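Local coordinates for NTF2-like Protein (Anabaena variabilis ATCC 29413, PDB 3DMC) that is of unknown function but adopts the NTF2-like fold of the SnoaL-like family, whose cone-shaped shell encloses a pocket that in relatives often binds small molecules, at residues 17-29 against 64-77. Numbering follows the deposited sequence.
Sequences GFEFFTQGLATGE and FTYVSESFHTGIQI
In this NTF2-like fold the C-terminal end of helix 9-27 is tied to the chain entering strand 75-85, an edge strand of the sheet within this chain, where L25 O accepts a straight hydrogen bond from I75 N (2.9 Å, 179° at the hydrogen). The donor stands above the carbonyl plane. A water also donates to L25 O and hydrogen-bonds S68 OG, so the helix end is linked to the strand and to helix 57-69; a second water joins T22 O to I75 O. G74, which has no side chain, brings CA to 3.4 Å from L25 O; its positive phi (82°) is a conformation that glycine takes easily. L25 provides the apolar centre. With CG anti to its own carbonyl carbon (chi1 -75°), it sends CD2 to 4.1 Å from both I75 CD1 and V67 CG1. Further along, I77 points at the helix and puts CD1 3.6 Å from F18 CZ and 3.5 Å from T22 OG1. S68 OG lies 3.5 Å from G28 CA, where the chain leaves the helix, and is hydrogen-bonded to W30 NE1. F64 CE1 meets the F21 ring at its edge. Beyond the contact, F18 stacks on F92 and F21 touches F94, placing helix 9-27 against strand 89-100; I77 touches F94 from the neighbouring strand 75-85, and F64 of helix 57-69 stacks on W30.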
ATOM      1  N   GLY A  17     -15.335  -0.177   8.550  1.00 12.46           N
ATOM      2  CA  GLY A  17     -14.091   0.134   9.276  1.00 13.56           C
ATOM      3  C   GLY A  17     -13.447   1.420   8.808  1.00 10.34           C
ATOM      4  O   GLY A  17     -12.967   2.229   9.634  1.00 12.49           O
ATOM      5  N   PHE A  18     -13.473   1.634   7.496  1.00 12.77           N
ATOM      6  CA  PHE A  18     -12.812   2.811   6.918  1.00 12.51           C
ATOM      7  C   PHE A  18     -13.586   4.074   7.296  1.00 11.14           C
ATOM      8  O   PHE A  18     -13.014   5.113   7.570  1.00  9.21           O
ATOM      9  CB  PHE A  18     -12.606   2.727   5.413  1.00 16.01           C
ATOM     10  CG  PHE A  18     -11.512   3.621   4.932  1.00 15.06           C
ATOM     11  CD1 PHE A  18     -10.187   3.323   5.240  1.00 18.62           C
ATOM     12  CD2 PHE A  18     -11.793   4.769   4.222  1.00 17.36           C
ATOM     13  CE1 PHE A  18      -9.167   4.143   4.817  1.00 22.55           C
ATOM     14  CE2 PHE A  18     -10.766   5.613   3.805  1.00 20.39           C
ATOM     15  CZ  PHE A  18      -9.444   5.282   4.109  1.00 17.39           C
ATOM     16  N   GLU A  19     -14.904   3.955   7.381  1.00 11.43           N
ATOM     17  CA  GLU A  19     -15.711   5.083   7.881  1.00  9.34           C
ATOM     18  C   GLU A  19     -15.295   5.441   9.301  1.00  9.51           C
ATOM     19  O   GLU A  19     -15.094   6.590   9.616  1.00 11.21           O
ATOM     20  CB  GLU A  19     -17.200   4.728   7.868  1.00 12.55           C
ATOM     21  CG  GLU A  19     -17.773   4.687   6.488  1.00 14.94           C
ATOM     22  CD  GLU A  19     -18.124   6.053   5.952  1.00 16.13           C
ATOM     23  OE1 GLU A  19     -18.900   6.778   6.606  1.00 23.39           O
ATOM     24  OE2 GLU A  19     -17.605   6.420   4.876  1.00 21.79           O
ATOM     25  N   PHE A  20     -15.182   4.446  10.173  1.00 10.50           N
ATOM     26  CA  PHE A  20     -14.812   4.710  11.576  1.00  7.69           C
ATOM     27  C   PHE A  20     -13.362   5.206  11.696  1.00 10.71           C
ATOM     28  O   PHE A  20     -13.025   5.990  12.592  1.00 11.65           O
ATOM     29  CB  PHE A  20     -15.089   3.529  12.533  1.00  8.31           C
ATOM     30  CG  PHE A  20     -16.557   3.232  12.672  1.00 12.83           C
ATOM     31  CD1 PHE A  20     -17.465   4.254  12.569  1.00 18.48           C
ATOM     32  CD2 PHE A  20     -17.024   1.946  12.873  1.00 16.97           C
ATOM     33  CE1 PHE A  20     -18.833   4.019  12.665  1.00 23.28           C
ATOM     34  CE2 PHE A  20     -18.397   1.700  12.972  1.00 16.71           C
ATOM     35  CZ  PHE A  20     -19.294   2.750  12.862  1.00 17.32           C
ATOM     36  N   PHE A  21     -12.536   4.788  10.743  1.00  8.23           N
ATOM     37  CA  PHE A  21     -11.115   5.199  10.688  1.00  9.66           C
ATOM     38  C   PHE A  21     -11.052   6.681  10.268  1.00  9.49           C
ATOM     39  O   PHE A  21     -10.357   7.503  10.868  1.00 12.22           O
ATOM     40  CB  PHE A  21     -10.366   4.298   9.696  1.00  9.04           C
ATOM     41  CG  PHE A  21      -8.948   4.679   9.451  1.00  9.77           C
ATOM     42  CD1 PHE A  21      -7.922   4.323  10.330  1.00 10.52           C
ATOM     43  CD2 PHE A  21      -8.609   5.315   8.269  1.00 10.00           C
ATOM     44  CE1 PHE A  21      -6.581   4.649  10.034  1.00  7.79           C
ATOM     45  CE2 PHE A  21      -7.289   5.630   7.978  1.00 15.25           C
ATOM     46  CZ  PHE A  21      -6.297   5.308   8.837  1.00  9.60           C
ATOM     47  N   THR A  22     -11.884   7.023   9.295  1.00 12.27           N
ATOM     48  CA  THR A  22     -12.000   8.405   8.821  1.00 11.13           C
ATOM     49  C   THR A  22     -12.393   9.292  10.009  1.00 10.77           C
ATOM     50  O   THR A  22     -11.807  10.343  10.257  1.00 10.47           O
ATOM     51  CB  THR A  22     -13.035   8.520   7.666  1.00 11.73           C
ATOM     52  OG1 THR A  22     -12.531   7.829   6.515  1.00  9.46           O
ATOM     53  CG2 THR A  22     -13.358   9.994   7.309  1.00 10.83           C
ATOM     54  N   GLN A  23     -13.406   8.823  10.728  1.00 11.52           N
ATOM     55  CA  GLN A  23     -13.964   9.566  11.881  1.00 12.37           C
ATOM     56  C   GLN A  23     -12.905   9.749  12.992  1.00 11.29           C
ATOM     57  O   GLN A  23     -12.767  10.817  13.593  1.00 12.02           O
ATOM     58  CB  GLN A  23     -15.197   8.851  12.420  1.00 14.50           C
ATOM     59  CG  GLN A  23     -15.804   9.519  13.616  1.00 13.55           C
ATOM     60  CD  GLN A  23     -17.099   8.861  14.053  1.00 18.54           C
ATOM     61  OE1 GLN A  23     -17.626   7.990  13.365  1.00 20.45           O
ATOM     62  NE2 GLN A  23     -17.623   9.294  15.195  1.00 18.35           N
ATOM     63  N   GLY A  24     -12.109   8.707  13.206  1.00 12.24           N
ATOM     64  CA  GLY A  24     -11.067   8.746  14.207  1.00 12.59           C
ATOM     65  C   GLY A  24     -10.007   9.748  13.838  1.00 11.27           C
ATOM     66  O   GLY A  24      -9.529  10.525  14.660  1.00 11.77           O
ATOM     67  N   LEU A  25      -9.648   9.766  12.559  1.00 10.38           N
ATOM     68  CA  LEU A  25      -8.635  10.688  12.110  1.00 12.94           C
ATOM     69  C   LEU A  25      -9.135  12.120  12.263  1.00 11.49           C
ATOM     70  O   LEU A  25      -8.393  12.995  12.636  1.00  9.59           O
ATOM     71  CB  LEU A  25      -8.302  10.467  10.653  1.00 10.27           C
ATOM     72  CG  LEU A  25      -7.443   9.233  10.400  1.00 10.66           C
ATOM     73  CD1 LEU A  25      -7.215   9.147   8.885  1.00 12.63           C
ATOM     74  CD2 LEU A  25      -6.110   9.381  11.149  1.00  6.91           C
ATOM     75  N   ALA A  26     -10.401  12.349  11.930  1.00 11.45           N
ATOM     76  CA  ALA A  26     -10.929  13.737  11.862  1.00 10.73           C
ATOM     77  C   ALA A  26     -11.214  14.281  13.247  1.00 12.29           C
ATOM     78  O   ALA A  26     -11.182  15.479  13.480  1.00 14.57           O
ATOM     79  CB  ALA A  26     -12.203  13.810  11.012  1.00 12.41           C
ATOM     80  N   THR A  27     -11.524  13.384  14.164  1.00 11.55           N
ATOM     81  CA  THR A  27     -12.098  13.775  15.478  1.00 13.36           C
ATOM     82  C   THR A  27     -11.319  13.323  16.711  1.00 12.24           C
ATOM     83  O   THR A  27     -11.493  13.868  17.796  1.00 15.80           O
ATOM     84  CB  THR A  27     -13.542  13.243  15.665  1.00 14.02           C
ATOM     85  OG1 THR A  27     -13.522  11.830  15.854  1.00 14.31           O
ATOM     86  CG2 THR A  27     -14.445  13.645  14.496  1.00 11.67           C
ATOM     87  N   GLY A  28     -10.498  12.304  16.538  1.00 12.86           N
ATOM     88  CA  GLY A  28      -9.666  11.748  17.597  1.00 15.08           C
ATOM     89  C   GLY A  28     -10.439  10.801  18.495  1.00 14.86           C
ATOM     90  O   GLY A  28      -9.963  10.328  19.521  1.00 17.78           O
ATOM     91  N   GLU A  29     -11.668  10.542  18.089  1.00 15.76           N
ATOM     92  CA  GLU A  29     -12.516   9.554  18.771  1.00 17.87           C
ATOM     93  C   GLU A  29     -12.466   8.214  18.043  1.00 13.89           C
ATOM     94  O   GLU A  29     -12.989   8.060  16.931  1.00 15.40           O
ATOM     95  CB  GLU A  29     -13.964  10.033  18.834  1.00 18.87           C
ATOM     96  CG  GLU A  29     -14.122  11.344  19.549  1.00 25.87           C
ATOM     97  CD  GLU A  29     -13.897  11.190  21.026  1.00 31.86           C
ATOM     98  OE1 GLU A  29     -14.190  10.092  21.558  1.00 37.17           O
ATOM     99  OE2 GLU A  29     -13.422  12.160  21.658  1.00 42.78           O
ATOM    100  N   PHE A  64      -3.585   4.603  18.230  1.00 11.63           N
ATOM    101  CA  PHE A  64      -4.522   5.543  17.575  1.00 12.54           C
ATOM    102  C   PHE A  64      -4.611   6.865  18.362  1.00 12.56           C
ATOM    103  O   PHE A  64      -4.729   7.945  17.794  1.00 12.48           O
ATOM    104  CB  PHE A  64      -5.869   4.860  17.338  1.00 13.35           C
ATOM    105  CG  PHE A  64      -5.813   3.866  16.220  1.00 15.40           C
ATOM    106  CD1 PHE A  64      -5.477   4.284  14.938  1.00 10.62           C
ATOM    107  CD2 PHE A  64      -6.043   2.528  16.433  1.00 18.27           C
ATOM    108  CE1 PHE A  64      -5.408   3.370  13.875  1.00 11.05           C
ATOM    109  CE2 PHE A  64      -5.959   1.619  15.374  1.00 17.65           C
ATOM    110  CZ  PHE A  64      -5.639   2.054  14.098  1.00 16.57           C
ATOM    111  N   THR A  65      -4.510   6.753  19.681  1.00 12.52           N
ATOM    112  CA  THR A  65      -4.448   7.937  20.526  1.00 15.56           C
ATOM    113  C   THR A  65      -3.214   8.782  20.212  1.00 16.01           C
ATOM    114  O   THR A  65      -3.261  10.013  20.143  1.00 19.91           O
ATOM    115  CB  THR A  65      -4.447   7.566  22.018  1.00 13.64           C
ATOM    116  OG1 THR A  65      -5.656   6.858  22.320  1.00 16.57           O
ATOM    117  CG2 THR A  65      -4.343   8.797  22.860  1.00 17.91           C
ATOM    118  N   TYR A  66      -2.133   8.069  19.965  1.00 16.36           N
ATOM    119  CA  TYR A  66      -0.833   8.654  19.647  1.00 15.56           C
ATOM    120  C   TYR A  66      -0.919   9.372  18.324  1.00 18.87           C
ATOM    121  O   TYR A  66      -0.390  10.463  18.151  1.00 19.15           O
ATOM    122  CB  TYR A  66       0.249   7.566  19.598  1.00 17.22           C
ATOM    123  CG  TYR A  66       1.578   8.055  19.058  1.00 22.45           C
ATOM    124  CD1 TYR A  66       2.323   8.997  19.762  1.00 28.48           C
ATOM    125  CD2 TYR A  66       2.086   7.584  17.853  1.00 25.26           C
ATOM    126  CE1 TYR A  66       3.537   9.462  19.282  1.00 32.19           C
ATOM    127  CE2 TYR A  66       3.307   8.033  17.368  1.00 27.42           C
ATOM    128  CZ  TYR A  66       4.028   8.975  18.085  1.00 35.21           C
ATOM    129  OH  TYR A  66       5.241   9.447  17.615  1.00 35.99           O
ATOM    130  N   VAL A  67      -1.597   8.736  17.388  1.00 18.54           N
ATOM    131  CA  VAL A  67      -1.727   9.309  16.031  1.00 16.75           C
ATOM    132  C   VAL A  67      -2.407  10.657  16.151  1.00 18.24           C
ATOM    133  O   VAL A  67      -1.975  11.646  15.565  1.00 19.47           O
ATOM    134  CB  VAL A  67      -2.503   8.382  15.084  1.00 16.29           C
ATOM    135  CG1 VAL A  67      -3.027   9.191  13.851  1.00 13.88           C
ATOM    136  CG2 VAL A  67      -1.620   7.188  14.673  1.00 13.64           C
ATOM    137  N   SER A  68      -3.486  10.694  16.925  1.00 15.85           N
ATOM    138  CA  SER A  68      -4.327  11.898  17.029  1.00 17.39           C
ATOM    139  C   SER A  68      -3.766  12.997  17.960  1.00 19.91           C
ATOM    140  O   SER A  68      -4.138  14.155  17.860  1.00 18.78           O
ATOM    141  CB  SER A  68      -5.748  11.541  17.476  1.00 17.72           C
ATOM    142  OG  SER A  68      -6.446  10.846  16.454  1.00 15.42           O
ATOM    143  N   GLU A  69      -2.846  12.626  18.838  1.00 18.39           N
ATOM    144  CA  GLU A  69      -2.418  13.544  19.905  1.00 21.34           C
ATOM    145  C   GLU A  69      -1.863  14.873  19.392  1.00 19.83           C
ATOM    146  O   GLU A  69      -2.021  15.906  20.045  1.00 20.86           O
ATOM    147  CB  GLU A  69      -1.398  12.886  20.849  1.00 22.70           C
ATOM    148  CG  GLU A  69      -0.002  12.857  20.281  1.00 32.14           C
ATOM    149  CD  GLU A  69       1.022  12.425  21.319  1.00 43.17           C
ATOM    150  OE1 GLU A  69       0.600  11.775  22.301  1.00 47.81           O
ATOM    151  OE2 GLU A  69       2.229  12.723  21.166  1.00 40.45           O
ATOM    152  N   SER A  70      -1.219  14.858  18.236  1.00 21.52           N
ATOM    153  CA  SER A  70      -0.547  16.075  17.738  1.00 22.41           C
ATOM    154  C   SER A  70      -1.293  16.720  16.586  1.00 18.02           C
ATOM    155  O   SER A  70      -0.937  17.791  16.092  1.00 19.35           O
ATOM    156  CB  SER A  70       0.912  15.806  17.367  1.00 21.77           C
ATOM    157  OG  SER A  70       1.669  15.530  18.537  1.00 26.75           O
ATOM    158  N   PHE A  71      -2.398  16.105  16.218  1.00 15.96           N
ATOM    159  CA  PHE A  71      -3.296  16.757  15.254  1.00 12.18           C
ATOM    160  C   PHE A  71      -4.488  17.379  15.951  1.00 12.60           C
ATOM    161  O   PHE A  71      -5.565  16.771  16.077  1.00 13.57           O
ATOM    162  CB  PHE A  71      -3.733  15.777  14.186  1.00 15.72           C
ATOM    163  CG  PHE A  71      -2.612  15.396  13.267  1.00 14.77           C
ATOM    164  CD1 PHE A  71      -1.728  14.390  13.613  1.00 15.44           C
ATOM    165  CD2 PHE A  71      -2.371  16.128  12.107  1.00 15.12           C
ATOM    166  CE1 PHE A  71      -0.665  14.061  12.759  1.00 13.76           C
ATOM    167  CE2 PHE A  71      -1.313  15.799  11.272  1.00 14.82           C
ATOM    168  CZ  PHE A  71      -0.458  14.773  11.608  1.00 15.46           C
ATOM    169  N   HIS A  72      -4.265  18.599  16.428  1.00 14.26           N
ATOM    170  CA  HIS A  72      -5.219  19.213  17.346  1.00 14.38           C
ATOM    171  C   HIS A  72      -6.585  19.441  16.712  1.00 14.99           C
ATOM    172  O   HIS A  72      -7.595  19.509  17.405  1.00 18.19           O
ATOM    173  CB  HIS A  72      -4.662  20.495  17.931  1.00 14.92           C
ATOM    174  CG  HIS A  72      -3.489  20.259  18.831  1.00 18.15           C
ATOM    175  ND1 HIS A  72      -2.467  21.171  18.985  1.00 20.36           N
ATOM    176  CD2 HIS A  72      -3.167  19.194  19.603  1.00 20.36           C
ATOM    177  CE1 HIS A  72      -1.575  20.683  19.830  1.00 24.74           C
ATOM    178  NE2 HIS A  72      -1.971  19.482  20.213  1.00 28.17           N
ATOM    179  N   THR A  73      -6.624  19.527  15.398  1.00 15.29           N
ATOM    180  CA  THR A  73      -7.903  19.646  14.702  1.00 16.57           C
ATOM    181  C   THR A  73      -8.134  18.511  13.703  1.00 16.18           C
ATOM    182  O   THR A  73      -8.988  18.605  12.821  1.00 16.37           O
ATOM    183  CB  THR A  73      -8.053  20.975  14.021  1.00 15.49           C
ATOM    184  OG1 THR A  73      -6.919  21.240  13.173  1.00 17.06           O
ATOM    185  CG2 THR A  73      -8.198  22.072  15.096  1.00 15.87           C
ATOM    186  N   GLY A  74      -7.370  17.442  13.916  1.00 14.03           N
ATOM    187  CA  GLY A  74      -7.468  16.209  13.140  1.00 13.06           C
ATOM    188  C   GLY A  74      -6.760  16.173  11.797  1.00 11.83           C
ATOM    189  O   GLY A  74      -6.075  17.088  11.378  1.00 12.97           O
ATOM    190  N   ILE A  75      -6.958  15.025  11.168  1.00  7.22           N
ATOM    191  CA  ILE A  75      -6.518  14.707   9.800  1.00  9.96           C
ATOM    192  C   ILE A  75      -7.747  14.449   8.948  1.00 10.78           C
ATOM    193  O   ILE A  75      -8.682  13.764   9.366  1.00 10.58           O
ATOM    194  CB  ILE A  75      -5.635  13.465   9.740  1.00  9.25           C
ATOM    195  CG1 ILE A  75      -4.286  13.746  10.395  1.00 12.34           C
ATOM    196  CG2 ILE A  75      -5.395  12.986   8.276  1.00  9.74           C
ATOM    197  CD1 ILE A  75      -3.532  12.496  10.742  1.00 11.34           C
ATOM    198  N   GLN A  76      -7.737  15.073   7.786  1.00 10.53           N
ATOM    199  CA  GLN A  76      -8.781  14.914   6.767  1.00 12.80           C
ATOM    200  C   GLN A  76      -8.308  13.959   5.666  1.00  8.26           C
ATOM    201  O   GLN A  76      -7.116  13.957   5.261  1.00 10.42           O
ATOM    202  CB  GLN A  76      -9.145  16.241   6.108  1.00 16.49           C
ATOM    203  CG  GLN A  76     -10.020  17.146   6.981  1.00 11.69           C
ATOM    204  CD  GLN A  76     -11.373  16.541   7.286  1.00 11.61           C
ATOM    205  OE1 GLN A  76     -12.081  16.087   6.391  1.00 12.47           O
ATOM    206  NE2 GLN A  76     -11.729  16.501   8.583  1.00 13.64           N
ATOM    207  N   ILE A  77      -9.253  13.178   5.179  1.00  9.70           N
ATOM    208  CA  ILE A  77      -9.048  12.354   3.985  1.00 12.88           C
ATOM    209  C   ILE A  77      -9.552  13.151   2.801  1.00 13.69           C
ATOM    210  O   ILE A  77     -10.760  13.372   2.630  1.00 11.95           O
ATOM    211  CB  ILE A  77      -9.696  10.941   4.095  1.00 12.64           C
ATOM    212  CG1 ILE A  77      -8.970  10.143   5.164  1.00 14.61           C
ATOM    213  CG2 ILE A  77      -9.621  10.188   2.764  1.00 12.15           C
ATOM    214  CD1 ILE A  77      -9.409   8.687   5.256  1.00 16.12           C
TER
HETATM  215  O   HOH W   1     -10.700  12.157   8.348  1.00 10.89           O
HETATM  216  O   HOH W   2      -6.768  12.862  14.884  1.00 13.23           O